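Local coordinates for protein type II restriction enzyme NlaIV (PDB 6QM2) that recognizes the double-stranded DNA sequence 5'-GGNNCC-3' and cleaves it in the middle, leaving blunt ends with 5'-phosphates, at residues Thr8-Phe13 and Leu143-Val148; Glu90-Asn95 and Val123-Phe128. All blocks are in the same frame, centred on the assembly; numbering follows the deposited sequence.

Contact 1: residues Thr8-Phe13 and Leu143-Val148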
loop_
_atom_site.group_PDB
_atom_site.type_symbol
_atom_site.label_atom_id
_atom_site.label_comp_id
_atom_site.label_asym_id
_atom_site.label_seq_id
_atom_site.Cartn_x
_atom_site.Cartn_y
_atom_site.Cartn_z
ATOM N N THR A 8 19.053 17.860 19.630
ATOM C CA THR A 8 19.395 18.195 18.251
ATOM C C THR A 8 19.490 16.910 17.412
ATOM O O THR A 8 19.550 15.802 17.956
ATOM C CB THR A 8 20.699 19.032 18.163
ATOM O OG1 THR A 8 20.851 19.537 16.832
ATOM C CG2 THR A 8 21.949 18.232 18.528
ATOM N N ALA A 9 19.494 17.072 16.090
ATOM C CA ALA A 9 19.513 15.948 15.149
ATOM C C ALA A 9 20.721 15.022 15.321
ATOM O O ALA A 9 20.592 13.806 15.180
ATOM C CB ALA A 9 19.455 16.466 13.720
ATOM N N GLN A 10 21.883 15.601 15.620
ATOM C CA GLN A 10 23.110 14.827 15.859
ATOM C C GLN A 10 23.041 14.026 17.168
ATOM O O GLN A 10 23.560 12.911 17.240
ATOM C CB GLN A 10 24.335 15.756 15.857
ATOM C CG GLN A 10 25.690 15.058 15.948
ATOM C CD GLN A 10 26.051 14.273 14.701
ATOM O OE1 GLN A 10 26.029 14.805 13.592
ATOM N NE2 GLN A 10 26.410 13.008 14.880
ATOM N N GLN A 11 22.410 14.597 18.192
ATOM C CA GLN A 11 22.196 13.896 19.463
ATOM C C GLN A 11 21.225 12.724 19.281
ATOM O O GLN A 11 21.437 11.655 19.852
ATOM C CB GLN A 11 21.682 14.853 20.548
ATOM C CG GLN A 11 22.740 15.807 21.096
ATOM C CD GLN A 11 22.166 16.875 22.021
ATOM O OE1 GLN A 11 21.132 17.485 21.738
ATOM N NE2 GLN A 11 22.847 17.111 23.136
ATOM N N ILE A 12 20.175 12.933 18.480
ATOM C CA ILE A 12 19.210 11.873 18.140
ATOM C C ILE A 12 19.882 10.762 17.327
ATOM O O ILE A 12 19.665 9.581 17.598
ATOM C CB ILE A 12 17.983 12.433 17.373
ATOM C CG1 ILE A 12 17.149 13.328 18.297
ATOM C CG2 ILE A 12 17.102 11.308 16.834
ATOM C CD1 ILE A 12 16.157 14.215 17.574
ATOM N N PHE A 13 20.684 11.148 16.336
ATOM C CA PHE A 13 21.468 10.200 15.540
ATOM C C PHE A 13 22.355 9.344 16.442
ATOM O O PHE A 13 22.277 8.116 16.405
ATOM C CB PHE A 13 22.313 10.949 14.499
ATOM C CG PHE A 13 23.185 10.055 13.650
ATOM C CD1 PHE A 13 22.622 9.091 12.817
ATOM C CD2 PHE A 13 24.575 10.194 13.662
ATOM C CE1 PHE A 13 23.425 8.276 12.028
ATOM C CE2 PHE A 13 25.380 9.382 12.873
ATOM C CZ PHE A 13 24.804 8.422 12.055
ATOM N N LEU A 143 22.366 3.421 9.084
ATOM C CA LEU A 143 21.734 4.677 9.496
ATOM C C LEU A 143 22.661 5.835 9.141
ATOM O O LEU A 143 23.874 5.747 9.348
ATOM C CB LEU A 143 21.432 4.678 10.997
ATOM C CG LEU A 143 20.512 5.801 11.501
ATOM C CD1 LEU A 143 19.073 5.579 11.057
ATOM C CD2 LEU A 143 20.566 5.928 13.016
ATOM N N TRP A 144 22.086 6.907 8.598
ATOM C CA TRP A 144 22.841 8.100 8.211
ATOM C C TRP A 144 22.171 9.372 8.715
ATOM O O TRP A 144 20.948 9.419 8.872
ATOM C CB TRP A 144 22.943 8.210 6.691
ATOM C CG TRP A 144 23.712 7.130 5.999
ATOM C CD1 TRP A 144 25.063 7.073 5.815
ATOM C CD2 TRP A 144 23.168 5.977 5.346
ATOM N NE1 TRP A 144 25.397 5.947 5.100
ATOM C CE2 TRP A 144 24.254 5.255 4.801
ATOM C CE3 TRP A 144 21.869 5.477 5.177
ATOM C CZ2 TRP A 144 24.081 4.059 4.096
ATOM C CZ3 TRP A 144 21.697 4.286 4.474
ATOM C CH2 TRP A 144 22.797 3.593 3.941
ATOM N N LEU A 145 22.994 10.391 8.964
ATOM C CA LEU A 145 22.533 11.767 9.157
ATOM C C LEU A 145 23.271 12.627 8.142
ATOM O O LEU A 145 24.489 12.799 8.239
ATOM C CB LEU A 145 22.807 12.254 10.583
ATOM C CG LEU A 145 22.151 13.590 10.966
ATOM C CD1 LEU A 145 20.636 13.454 11.073
ATOM C CD2 LEU A 145 22.729 14.114 12.267
ATOM N N LYS A 146 22.537 13.139 7.155
ATOM C CA LYS A 146 23.133 13.862 6.030
ATOM C C LYS A 146 22.349 15.135 5.708
ATOM O O LYS A 146 21.181 15.267 6.080
ATOM C CB LYS A 146 23.170 12.959 4.790
ATOM C CG LYS A 146 24.003 11.686 4.930
ATOM C CD LYS A 146 25.452 11.905 4.520
ATOM C CE LYS A 146 26.383 10.907 5.192
ATOM N NZ LYS A 146 27.783 11.075 4.719
ATOM N N LYS A 147 23.013 16.069 5.027
ATOM C CA LYS A 147 22.357 17.249 4.440
ATOM C C LYS A 147 21.847 16.901 3.043
ATOM O O LYS A 147 22.294 15.923 2.446
ATOM C CB LYS A 147 23.324 18.444 4.364
ATOM C CG LYS A 147 23.268 19.394 5.555
ATOM C CD LYS A 147 23.690 18.733 6.859
ATOM C CE LYS A 147 23.763 19.743 7.998
ATOM N NZ LYS A 147 22.455 20.389 8.301
ATOM N N VAL A 148 20.921 17.706 2.523
ATOM C CA VAL A 148 20.350 17.488 1.176
ATOM C C VAL A 148 21.417 17.462 0.073
ATOM O O VAL A 148 21.314 16.681 -0.868
ATOM C CB VAL A 148 19.242 18.528 0.826
ATOM C CG1 VAL A 148 19.810 19.934 0.630
ATOM C CG2 VAL A 148 18.457 18.093 -0.404
#
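F13 and L145 carry this contact; L143 extends it along the strand, and A9 extends it on the helix, a turn before F13. F13 has its CG trans to the backbone N (chi1 179°), which sends the ring out from the helix against the backbone and side chains of 143-145. The CB of L145 lies 4.0 Å from the centroid of the F13 ring and 18° off its normal, a CH-pi contact over one face, displaced toward the rim. L143 meets the same ring differently: its carbonyl O sits near the ring plane at the edge, 3.7 Å from F13 CE1, while L143 CD2 comes within 3.8 Å of F13 CD1. F13 and each of the two leucines slide past one another in opposite directions, L145 with its CB over the ring face and L143 alongside at CD1 and CE1.

The two methyls of L145 go on to the first turn of the helix. L145 CD1 is 4.2 Å from A9 CB. The bend of Q10 at chi2 brings its OE1 against the other methyl, 3.6 Å from L145 CD2, and Q10 NE2 is held by D14. No hydrogen bond joins the segments; the contact rests on apolar packing with a few oxygen-to-carbon touches. W144 points to the other side of the strand, where its ring meets W177 and Y178.

The axes of 9-13 and 143-147 approach to 9.3 Å and run nearly antiparallel (166°). This is the layering of an alpha/beta fold: an N-terminal helix laid along the outermost strand, within this chain, of the central mixed sheet.

Contact 2: residues Glu90-Asn95 and Val123-Phe128. With K (potassium ion), chain C.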
loop_
_atom_site.group_PDB
_atom_site.type_symbol
_atom_site.label_atom_id
_atom_site.label_comp_id
_atom_site.label_asym_id
_atom_site.label_seq_id
_atom_site.Cartn_x
_atom_site.Cartn_y
_atom_site.Cartn_z
ATOM N N GLU A 90 14.202 15.655 8.732
ATOM C CA GLU A 90 13.470 14.855 7.742
ATOM C C GLU A 90 13.878 13.393 7.936
ATOM O O GLU A 90 15.072 13.086 7.989
ATOM C CB GLU A 90 13.813 15.321 6.317
ATOM C CG GLU A 90 13.078 14.596 5.184
ATOM C CD GLU A 90 11.652 15.068 4.942
ATOM O OE1 GLU A 90 11.161 15.951 5.670
ATOM O OE2 GLU A 90 11.012 14.545 3.999
ATOM N N VAL A 91 12.891 12.502 8.048
ATOM C CA VAL A 91 13.141 11.061 8.129
ATOM C C VAL A 91 12.895 10.423 6.768
ATOM O O VAL A 91 11.858 10.663 6.145
ATOM C CB VAL A 91 12.239 10.369 9.167
ATOM C CG1 VAL A 91 12.548 8.872 9.242
ATOM C CG2 VAL A 91 12.410 11.022 10.529
ATOM N N LYS A 92 13.858 9.608 6.331
ATOM C CA LYS A 92 13.781 8.866 5.073
ATOM C C LYS A 92 14.117 7.399 5.306
ATOM O O LYS A 92 14.932 7.064 6.169
ATOM C CB LYS A 92 14.751 9.455 4.042
ATOM C CG LYS A 92 14.399 10.856 3.567
ATOM C CD LYS A 92 13.021 10.879 2.936
ATOM C CE LYS A 92 12.779 12.113 2.096
ATOM N NZ LYS A 92 11.516 11.923 1.341
ATOM N N ALA A 93 13.476 6.529 4.530
ATOM C CA ALA A 93 13.706 5.092 4.618
ATOM C C ALA A 93 13.694 4.467 3.231
ATOM O O ALA A 93 12.884 4.841 2.375
ATOM C CB ALA A 93 12.656 4.444 5.502
ATOM N N PHE A 94 14.612 3.527 3.016
ATOM C CA PHE A 94 14.661 2.748 1.783
ATOM C C PHE A 94 15.181 1.343 2.063
ATOM O O PHE A 94 15.970 1.136 2.990
ATOM C CB PHE A 94 15.524 3.450 0.725
ATOM C CG PHE A 94 17.002 3.449 1.030
ATOM C CD1 PHE A 94 17.529 4.306 1.986
ATOM C CD2 PHE A 94 17.869 2.600 0.350
ATOM C CE1 PHE A 94 18.890 4.314 2.264
ATOM C CE2 PHE A 94 19.231 2.602 0.623
ATOM C CZ PHE A 94 19.742 3.461 1.583
ATOM N N ASN A 95 14.719 0.381 1.264
ATOM C CA ASN A 95 15.200 -0.990 1.350
ATOM C C ASN A 95 16.664 -1.008 0.913
ATOM O O ASN A 95 16.976 -0.628 -0.216
ATOM C CB ASN A 95 14.362 -1.917 0.465
ATOM C CG ASN A 95 14.786 -3.368 0.578
ATOM O OD1 ASN A 95 15.550 -3.861 -0.247
ATOM N ND2 ASN A 95 14.313 -4.050 1.616
ATOM N N VAL A 123 18.297 21.486 6.617
ATOM C CA VAL A 123 17.533 20.372 7.199
ATOM C C VAL A 123 18.423 19.133 7.269
ATOM O O VAL A 123 19.182 18.855 6.334
ATOM C CB VAL A 123 16.260 20.038 6.384
ATOM C CG1 VAL A 123 15.606 18.746 6.875
ATOM C CG2 VAL A 123 15.257 21.185 6.447
ATOM N N ASP A 124 18.331 18.408 8.383
ATOM C CA ASP A 124 19.062 17.152 8.557
ATOM C C ASP A 124 18.179 15.981 8.130
ATOM O O ASP A 124 17.003 15.910 8.505
ATOM C CB ASP A 124 19.522 16.980 10.010
ATOM C CG ASP A 124 20.658 17.922 10.382
ATOM O OD1 ASP A 124 21.683 17.942 9.669
ATOM O OD2 ASP A 124 20.535 18.638 11.395
ATOM N N TYR A 125 18.758 15.078 7.336
ATOM C CA TYR A 125 18.062 13.892 6.841
ATOM C C TYR A 125 18.539 12.668 7.613
ATOM O O TYR A 125 19.674 12.227 7.426
ATOM C CB TYR A 125 18.311 13.702 5.341
ATOM C CG TYR A 125 17.599 14.719 4.483
ATOM C CD1 TYR A 125 18.075 16.024 4.375
ATOM C CD2 TYR A 125 16.446 14.383 3.780
ATOM C CE1 TYR A 125 17.423 16.963 3.590
ATOM C CE2 TYR A 125 15.791 15.314 2.989
ATOM C CZ TYR A 125 16.279 16.602 2.899
ATOM O OH TYR A 125 15.622 17.521 2.116
ATOM N N LEU A 126 17.681 12.150 8.493
ATOM C CA LEU A 126 17.942 10.895 9.196
ATOM C C LEU A 126 17.441 9.772 8.299
ATOM O O LEU A 126 16.232 9.596 8.142
ATOM C CB LEU A 126 17.232 10.867 10.554
ATOM C CG LEU A 126 17.458 9.637 11.446
ATOM C CD1 LEU A 126 18.909 9.543 11.894
ATOM C CD2 LEU A 126 16.525 9.676 12.647
ATOM N N ILE A 127 18.372 9.020 7.712
ATOM C CA ILE A 127 18.047 8.027 6.684
ATOM C C ILE A 127 18.244 6.596 7.199
ATOM O O ILE A 127 19.360 6.209 7.529
ATOM C CB ILE A 127 18.895 8.236 5.409
ATOM C CG1 ILE A 127 18.845 9.705 4.959
ATOM C CG2 ILE A 127 18.395 7.330 4.289
ATOM C CD1 ILE A 127 19.790 10.042 3.825
ATOM N N PHE A 128 17.160 5.820 7.234
ATOM C CA PHE A 128 17.200 4.404 7.625
ATOM C C PHE A 128 17.328 3.497 6.398
ATOM O O PHE A 128 16.403 3.420 5.585
ATOM C CB PHE A 128 15.919 4.012 8.373
ATOM C CG PHE A 128 15.747 4.695 9.699
ATOM C CD1 PHE A 128 15.259 5.995 9.770
ATOM C CD2 PHE A 128 16.035 4.023 10.882
ATOM C CE1 PHE A 128 15.086 6.620 10.995
ATOM C CE2 PHE A 128 15.864 4.642 12.109
ATOM C CZ PHE A 128 15.387 5.943 12.166
HETATM K K K C . 9.466 15.255 1.159
HETATM O O HOH W 1 8.719 14.515 -1.782
#
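This contact is the parallel strand pair in the central sheet of a PD-(D/E)XK nuclease, and E90-V91-K92 has the spacing of the E-x-K half of that motif. Strands 90-95 and 124-128 run at 23° to each other, with bridges E90-Y125, V91-L126, K92-I127 and A93-F128. Five backbone hydrogen bonds zip them together, from E90 N to D124 O (2.8 Å) at one end to F94 N to F128 O (3.1 Å) at the other.

On the face bearing E90 and K92, the E90 CB packs over the Y125 ring, 4.1 Å from its centroid. E90 and Y125 lie side by side and point the same way, with carboxylate and ring planes 61° apart; K92 CG adds a touch at the ring edge, 4.1 Å from Y125 CD2. Farther along, F94 lies across the I127 side chain and turns its ring edge to it, CE1 to CG2 at 3.7 Å. On the opposite face, covered by helix 44-60, V91 CG1 reaches F128 CE1 at 3.8 Å; there V91 touches L54 and F128 touches I50.

The E90 carboxylate leads away from the partner strand, and OE2 coordinates a potassium ion at 3.3 Å, which also binds a water and I104 O. K92 NZ forms a long salt bridge to that same OE2 and hydrogen-bonds to D103 O. D76, whose carboxylate lies close to E90 OE1, accepts a bond from V91 N. The backbone ladder fixes E90 and K92 two residues apart on one face, so that carboxylate and ammonium lie near one cation, an arrangement consistent with the metal-dependent active site of this clan.

From the N terminus, helix 9-18 comes first and meets strand 138-147 some 130 residues later, closing the large loop of contact 1. Within that span the chain lays down strand 88-95, passes through helix 107-116 and returns as strand 124-132, closing the smaller loop of contact 2; the two loops therefore nest and do not cross. Strand 124-132 lies between strands 88-95 and 138-147: it pairs in parallel with the first and antiparallel with the second, where backbone bonds probably join W144 O to I127 N and K146 O to Y125 N. L143 also packs on F128, and A9 on D124. Together the contacts tie the N-terminal helix to the strand carrying E90 and K92.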